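Local coordinates for capsid (Human calicivirus NLV/Boxer/2001/US, PDB 4RDL), which forms the protruding domain of the norovirus capsid, which binds histo-blood group antigens such as the Lewis y tetrasaccharide, probably for attachment to host cells, at residues Ile77-Leu88 and Gly150-Asp161. Numbering follows the deposited sequence.
Sequences IFNNNGNYGVNL and GTVKLEDNNELD
Val-86 and Val-152 form an antiparallel hydrogen-bonded pair: Val-86 N gives to Val-152 O at 2.9 Å, and Val-152 N returns a longer bond, 3.2 Å, to Val-86 O. Leu-88 N extends the ladder to Gly-150 O, and Leu-154 N bonds to Tyr-84 O. Beyond Leu-154 N the direct pairing gives way to water: one molecule accepts from Tyr-84 N and donates to Leu-154 O.

The arrangement is a beta hairpin, 77-80 and 83-88 joined by a type I' turn, with strand 151-154 added antiparallel to its second arm (145° between the short axes). Gly-150 and Thr-151 also make a G1 bulge opposite Ala-146. The larger antiparallel sheet, consistent with the P2 subdomain of noroviruses, carries glycan-pocket residues on strands 113-121 (Asp-114, His-116) and 167-177 (Trp-174, Ser-176, Asn-177); the contact itself lies away from the sugars, the Asp-156 side chain about 12 Å from a bound fucose.

Apolar contacts collect on the face bearing Val-86, Val-152 and Leu-154. Val-86 CG2, placed beside its own backbone N by the torsion that sends CG1 anti to it (chi1 172°), meets Leu-154 CD1 at 3.5 Å. The Ile-77 and Leu-154 side chains cross at about a right angle, Ile-77 CG1 meeting Leu-154 CD2 at 4.1 Å; Leu-154 and Leu-160 also touch Val-136 of strand 133-139.

The loop after the strand meets one side and the hydroxyl edge of the Tyr-84 ring, while Asn-79 OD1 of the hairpin lies over the opposite face. Leu-160 CD1 makes an off-centre CH-pi contact 4.2 Å from the ring centroid. Tyr-84 OH donates to Asp-161 OD1 at 2.6 Å, reaching it from above the carboxylate plane. Asp-156 CG approaches Tyr-84 CE2 obliquely at 3.4 Å, while Asp-156 OD1 accepts from Asn-158 N in an Asx turn.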
loop_
_atom_site.group_PDB
_atom_site.type_symbol
_atom_site.label_atom_id
_atom_site.label_comp_id
_atom_site.label_asym_id
_atom_site.label_seq_id
_atom_site.Cartn_x
_atom_site.Cartn_y
_atom_site.Cartn_z
ATOM N N ILE A 77 7.359 -5.217 21.918
ATOM C CA ILE A 77 6.471 -6.022 22.748
ATOM C C ILE A 77 7.007 -6.078 24.176
ATOM O O ILE A 77 8.206 -6.273 24.398
ATOM C CB ILE A 77 6.282 -7.435 22.152
ATOM C CG1 ILE A 77 5.453 -7.324 20.864
ATOM C CG2 ILE A 77 5.594 -8.366 23.149
ATOM C CD1 ILE A 77 5.297 -8.624 20.089
ATOM N N PHE A 78 6.114 -5.889 25.141
ATOM C CA PHE A 78 6.477 -5.964 26.548
ATOM C C PHE A 78 5.582 -6.916 27.317
ATOM O O PHE A 78 4.529 -7.328 26.838
ATOM C CB PHE A 78 6.450 -4.572 27.194
ATOM C CG PHE A 78 5.078 -3.933 27.257
ATOM C CD1 PHE A 78 4.170 -4.279 28.254
ATOM C CD2 PHE A 78 4.721 -2.942 26.349
ATOM C CE1 PHE A 78 2.926 -3.672 28.323
ATOM C CE2 PHE A 78 3.492 -2.326 26.415
ATOM C CZ PHE A 78 2.585 -2.691 27.400
ATOM N N ASN A 79 6.022 -7.260 28.519
ATOM C CA ASN A 79 5.244 -8.067 29.441
ATOM C C ASN A 79 5.451 -7.457 30.809
ATOM O O ASN A 79 6.572 -7.408 31.315
ATOM C CB ASN A 79 5.723 -9.525 29.420
ATOM C CG ASN A 79 5.014 -10.396 30.439
ATOM O OD1 ASN A 79 3.796 -10.339 30.590
ATOM N ND2 ASN A 79 5.777 -11.222 31.134
ATOM N N ASN A 80 4.370 -6.951 31.388
ATOM C CA ASN A 80 4.444 -6.288 32.679
ATOM C C ASN A 80 3.180 -6.516 33.480
ATOM O O ASN A 80 2.074 -6.383 32.961
ATOM C CB ASN A 80 4.657 -4.791 32.487
ATOM C CG ASN A 80 4.765 -4.050 33.801
ATOM O OD1 ASN A 80 3.761 -3.736 34.437
ATOM N ND2 ASN A 80 5.992 -3.763 34.215
ATOM N N ASN A 81 3.349 -6.857 34.752
ATOM C CA ASN A 81 2.217 -7.021 35.650
ATOM C C ASN A 81 1.210 -8.039 35.111
ATOM O O ASN A 81 0.001 -7.862 35.248
ATOM C CB ASN A 81 1.545 -5.665 35.889
ATOM C CG ASN A 81 0.620 -5.673 37.092
ATOM O OD1 ASN A 81 0.684 -6.566 37.935
ATOM N ND2 ASN A 81 -0.244 -4.667 37.178
ATOM N N GLY A 82 1.719 -9.101 34.488
ATOM C CA GLY A 82 0.888 -10.202 34.031
ATOM C C GLY A 82 0.185 -9.996 32.699
ATOM O O GLY A 82 -0.691 -10.776 32.324
ATOM N N ASN A 83 0.568 -8.953 31.974
ATOM C CA ASN A 83 -0.081 -8.638 30.710
ATOM C C ASN A 83 0.906 -8.199 29.643
ATOM O O ASN A 83 1.915 -7.550 29.932
ATOM C CB ASN A 83 -1.155 -7.568 30.908
ATOM C CG ASN A 83 -2.312 -8.055 31.763
ATOM O OD1 ASN A 83 -2.371 -7.782 32.959
ATOM N ND2 ASN A 83 -3.233 -8.787 31.149
ATOM N N TYR A 84 0.608 -8.566 28.404
ATOM C CA TYR A 84 1.458 -8.209 27.281
ATOM C C TYR A 84 0.961 -6.933 26.614
ATOM O O TYR A 84 -0.199 -6.555 26.747
ATOM C CB TYR A 84 1.502 -9.351 26.263
ATOM C CG TYR A 84 2.055 -10.643 26.827
ATOM C CD1 TYR A 84 3.384 -10.992 26.645
ATOM C CD2 TYR A 84 1.242 -11.512 27.541
ATOM C CE1 TYR A 84 3.888 -12.171 27.157
ATOM C CE2 TYR A 84 1.737 -12.692 28.061
ATOM C CZ TYR A 84 3.063 -13.013 27.869
ATOM O OH TYR A 84 3.564 -14.188 28.385
ATOM N N GLY A 85 1.851 -6.273 25.890
ATOM C CA GLY A 85 1.485 -5.068 25.181
ATOM C C GLY A 85 2.535 -4.674 24.173
ATOM O O GLY A 85 3.564 -5.350 24.013
ATOM N N VAL A 86 2.275 -3.567 23.486
ATOM C CA VAL A 86 3.262 -2.966 22.601
ATOM C C VAL A 86 3.482 -1.503 22.980
ATOM O O VAL A 86 2.511 -0.752 23.174
ATOM C CB VAL A 86 2.837 -3.067 21.109
ATOM C CG1 VAL A 86 3.776 -2.255 20.230
ATOM C CG2 VAL A 86 2.804 -4.521 20.663
ATOM N N ASN A 87 4.756 -1.119 23.110
ATOM C CA ASN A 87 5.151 0.282 23.168
ATOM C C ASN A 87 5.302 0.785 21.748
ATOM O O ASN A 87 6.210 0.361 21.030
ATOM C CB ASN A 87 6.481 0.444 23.920
ATOM C CG ASN A 87 6.348 0.164 25.396
ATOM O OD1 ASN A 87 5.468 0.701 26.059
ATOM N ND2 ASN A 87 7.217 -0.708 25.919
ATOM N N LEU A 88 4.416 1.689 21.344
ATOM C CA LEU A 88 4.300 2.089 19.946
ATOM C C LEU A 88 5.367 3.072 19.481
ATOM O O LEU A 88 5.853 3.907 20.249
ATOM C CB LEU A 88 2.916 2.689 19.691
ATOM C CG LEU A 88 1.712 1.759 19.862
ATOM C CD1 LEU A 88 0.407 2.557 19.938
ATOM C CD2 LEU A 88 1.666 0.739 18.726
ATOM N N GLY A 150 0.870 5.895 24.017
ATOM C CA GLY A 150 2.008 5.120 23.560
ATOM C C GLY A 150 1.942 3.612 23.755
ATOM O O GLY A 150 2.904 2.913 23.409
ATOM N N THR A 151 0.834 3.100 24.295
ATOM C CA THR A 151 0.742 1.668 24.590
ATOM C C THR A 151 -0.612 1.046 24.254
ATOM O O THR A 151 -1.658 1.686 24.412
ATOM C CB THR A 151 1.067 1.347 26.075
ATOM O OG1 THR A 151 0.069 1.919 26.928
ATOM C CG2 THR A 151 2.438 1.888 26.464
ATOM N N VAL A 152 -0.585 -0.205 23.804
ATOM C CA VAL A 152 -1.802 -1.008 23.689
ATOM C C VAL A 152 -1.565 -2.393 24.278
ATOM O O VAL A 152 -0.454 -2.934 24.206
ATOM C CB VAL A 152 -2.301 -1.140 22.223
ATOM C CG1 VAL A 152 -2.693 0.221 21.673
ATOM C CG2 VAL A 152 -1.245 -1.817 21.346
ATOM N N LYS A 153 -2.609 -2.958 24.866
ATOM C CA LYS A 153 -2.539 -4.310 25.398
ATOM C C LYS A 153 -2.684 -5.331 24.269
ATOM O O LYS A 153 -3.498 -5.151 23.350
ATOM C CB LYS A 153 -3.628 -4.544 26.459
ATOM C CG LYS A 153 -3.721 -5.991 26.921
ATOM C CD LYS A 153 -4.794 -6.188 27.982
ATOM C CE LYS A 153 -4.866 -7.643 28.413
ATOM N NZ LYS A 153 -5.940 -7.877 29.422
ATOM N N LEU A 154 -1.890 -6.396 24.350
ATOM C CA LEU A 154 -2.021 -7.556 23.475
ATOM C C LEU A 154 -2.699 -8.687 24.238
ATOM O O LEU A 154 -2.349 -8.955 25.385
ATOM C CB LEU A 154 -0.639 -8.027 23.020
ATOM C CG LEU A 154 -0.085 -7.378 21.741
ATOM C CD1 LEU A 154 -0.295 -5.861 21.694
ATOM C CD2 LEU A 154 1.386 -7.752 21.567
ATOM N N GLU A 155 -3.655 -9.361 23.605
ATOM C CA GLU A 155 -4.260 -10.542 24.217
ATOM C C GLU A 155 -3.234 -11.669 24.255
ATOM O O GLU A 155 -2.568 -11.948 23.257
ATOM C CB GLU A 155 -5.515 -10.973 23.451
ATOM C CG GLU A 155 -6.601 -9.911 23.465
ATOM C CD GLU A 155 -6.997 -9.535 24.884
ATOM O OE1 GLU A 155 -7.489 -10.422 25.610
ATOM O OE2 GLU A 155 -6.787 -8.365 25.280
ATOM N N ASP A 156 -3.106 -12.323 25.402
ATOM C CA ASP A 156 -2.142 -13.402 25.526
ATOM C C ASP A 156 -2.630 -14.636 24.781
ATOM O O ASP A 156 -3.685 -15.176 25.093
ATOM C CB ASP A 156 -1.907 -13.730 27.001
ATOM C CG ASP A 156 -0.785 -14.736 27.215
ATOM O OD1 ASP A 156 -0.080 -15.077 26.243
ATOM O OD2 ASP A 156 -0.606 -15.179 28.370
ATOM N N ASN A 157 -1.863 -15.076 23.789
ATOM C CA ASN A 157 -2.186 -16.299 23.060
ATOM C C ASN A 157 -1.171 -17.407 23.322
ATOM O O ASN A 157 -1.112 -18.390 22.584
ATOM C CB ASN A 157 -2.302 -16.025 21.559
ATOM C CG ASN A 157 -1.019 -15.483 20.960
ATOM O OD1 ASN A 157 0.046 -15.544 21.576
ATOM N ND2 ASN A 157 -1.115 -14.948 19.751
ATOM N N ASN A 158 -0.378 -17.231 24.377
ATOM C CA ASN A 158 0.628 -18.208 24.795
ATOM C C ASN A 158 1.796 -18.346 23.819
ATOM O O ASN A 158 2.608 -19.264 23.932
ATOM C CB ASN A 158 -0.010 -19.576 25.052
ATOM C CG ASN A 158 -0.972 -19.560 26.225
ATOM O OD1 ASN A 158 -0.782 -18.823 27.192
ATOM N ND2 ASN A 158 -2.013 -20.380 26.145
ATOM N N GLU A 159 1.888 -17.426 22.867
ATOM C CA GLU A 159 2.970 -17.474 21.892
ATOM C C GLU A 159 3.636 -16.111 21.712
ATOM O O GLU A 159 4.132 -15.784 20.629
ATOM C CB GLU A 159 2.456 -18.039 20.567
ATOM C CG GLU A 159 1.979 -19.484 20.723
ATOM C CD GLU A 159 1.301 -20.044 19.494
ATOM O OE1 GLU A 159 1.228 -19.334 18.474
ATOM O OE2 GLU A 159 0.835 -21.203 19.550
ATOM N N LEU A 160 3.653 -15.327 22.787
ATOM C CA LEU A 160 4.237 -13.986 22.751
ATOM C C LEU A 160 5.587 -13.899 23.452
ATOM O O LEU A 160 6.335 -12.946 23.243
ATOM C CB LEU A 160 3.281 -12.959 23.368
ATOM C CG LEU A 160 1.935 -12.756 22.669
ATOM C CD1 LEU A 160 1.070 -11.767 23.427
ATOM C CD2 LEU A 160 2.150 -12.292 21.239
ATOM N N ASP A 161 5.904 -14.886 24.286
ATOM C CA ASP A 161 7.098 -14.802 25.122
ATOM C C ASP A 161 8.386 -14.586 24.340
ATOM O O ASP A 161 9.251 -13.810 24.764
ATOM C CB ASP A 161 7.230 -16.032 26.021
ATOM C CG ASP A 161 6.300 -15.976 27.210
ATOM O OD1 ASP A 161 6.018 -14.855 27.687
ATOM O OD2 ASP A 161 5.850 -17.044 27.667
HETATM O O HOH W 1 -1.854 -9.762 27.913
HETATM O O HOH W 2 1.380 -16.776 28.845
HETATM O O HOH W 3 5.197 3.380 24.805
HETATM O O HOH W 4 5.743 4.153 23.048
#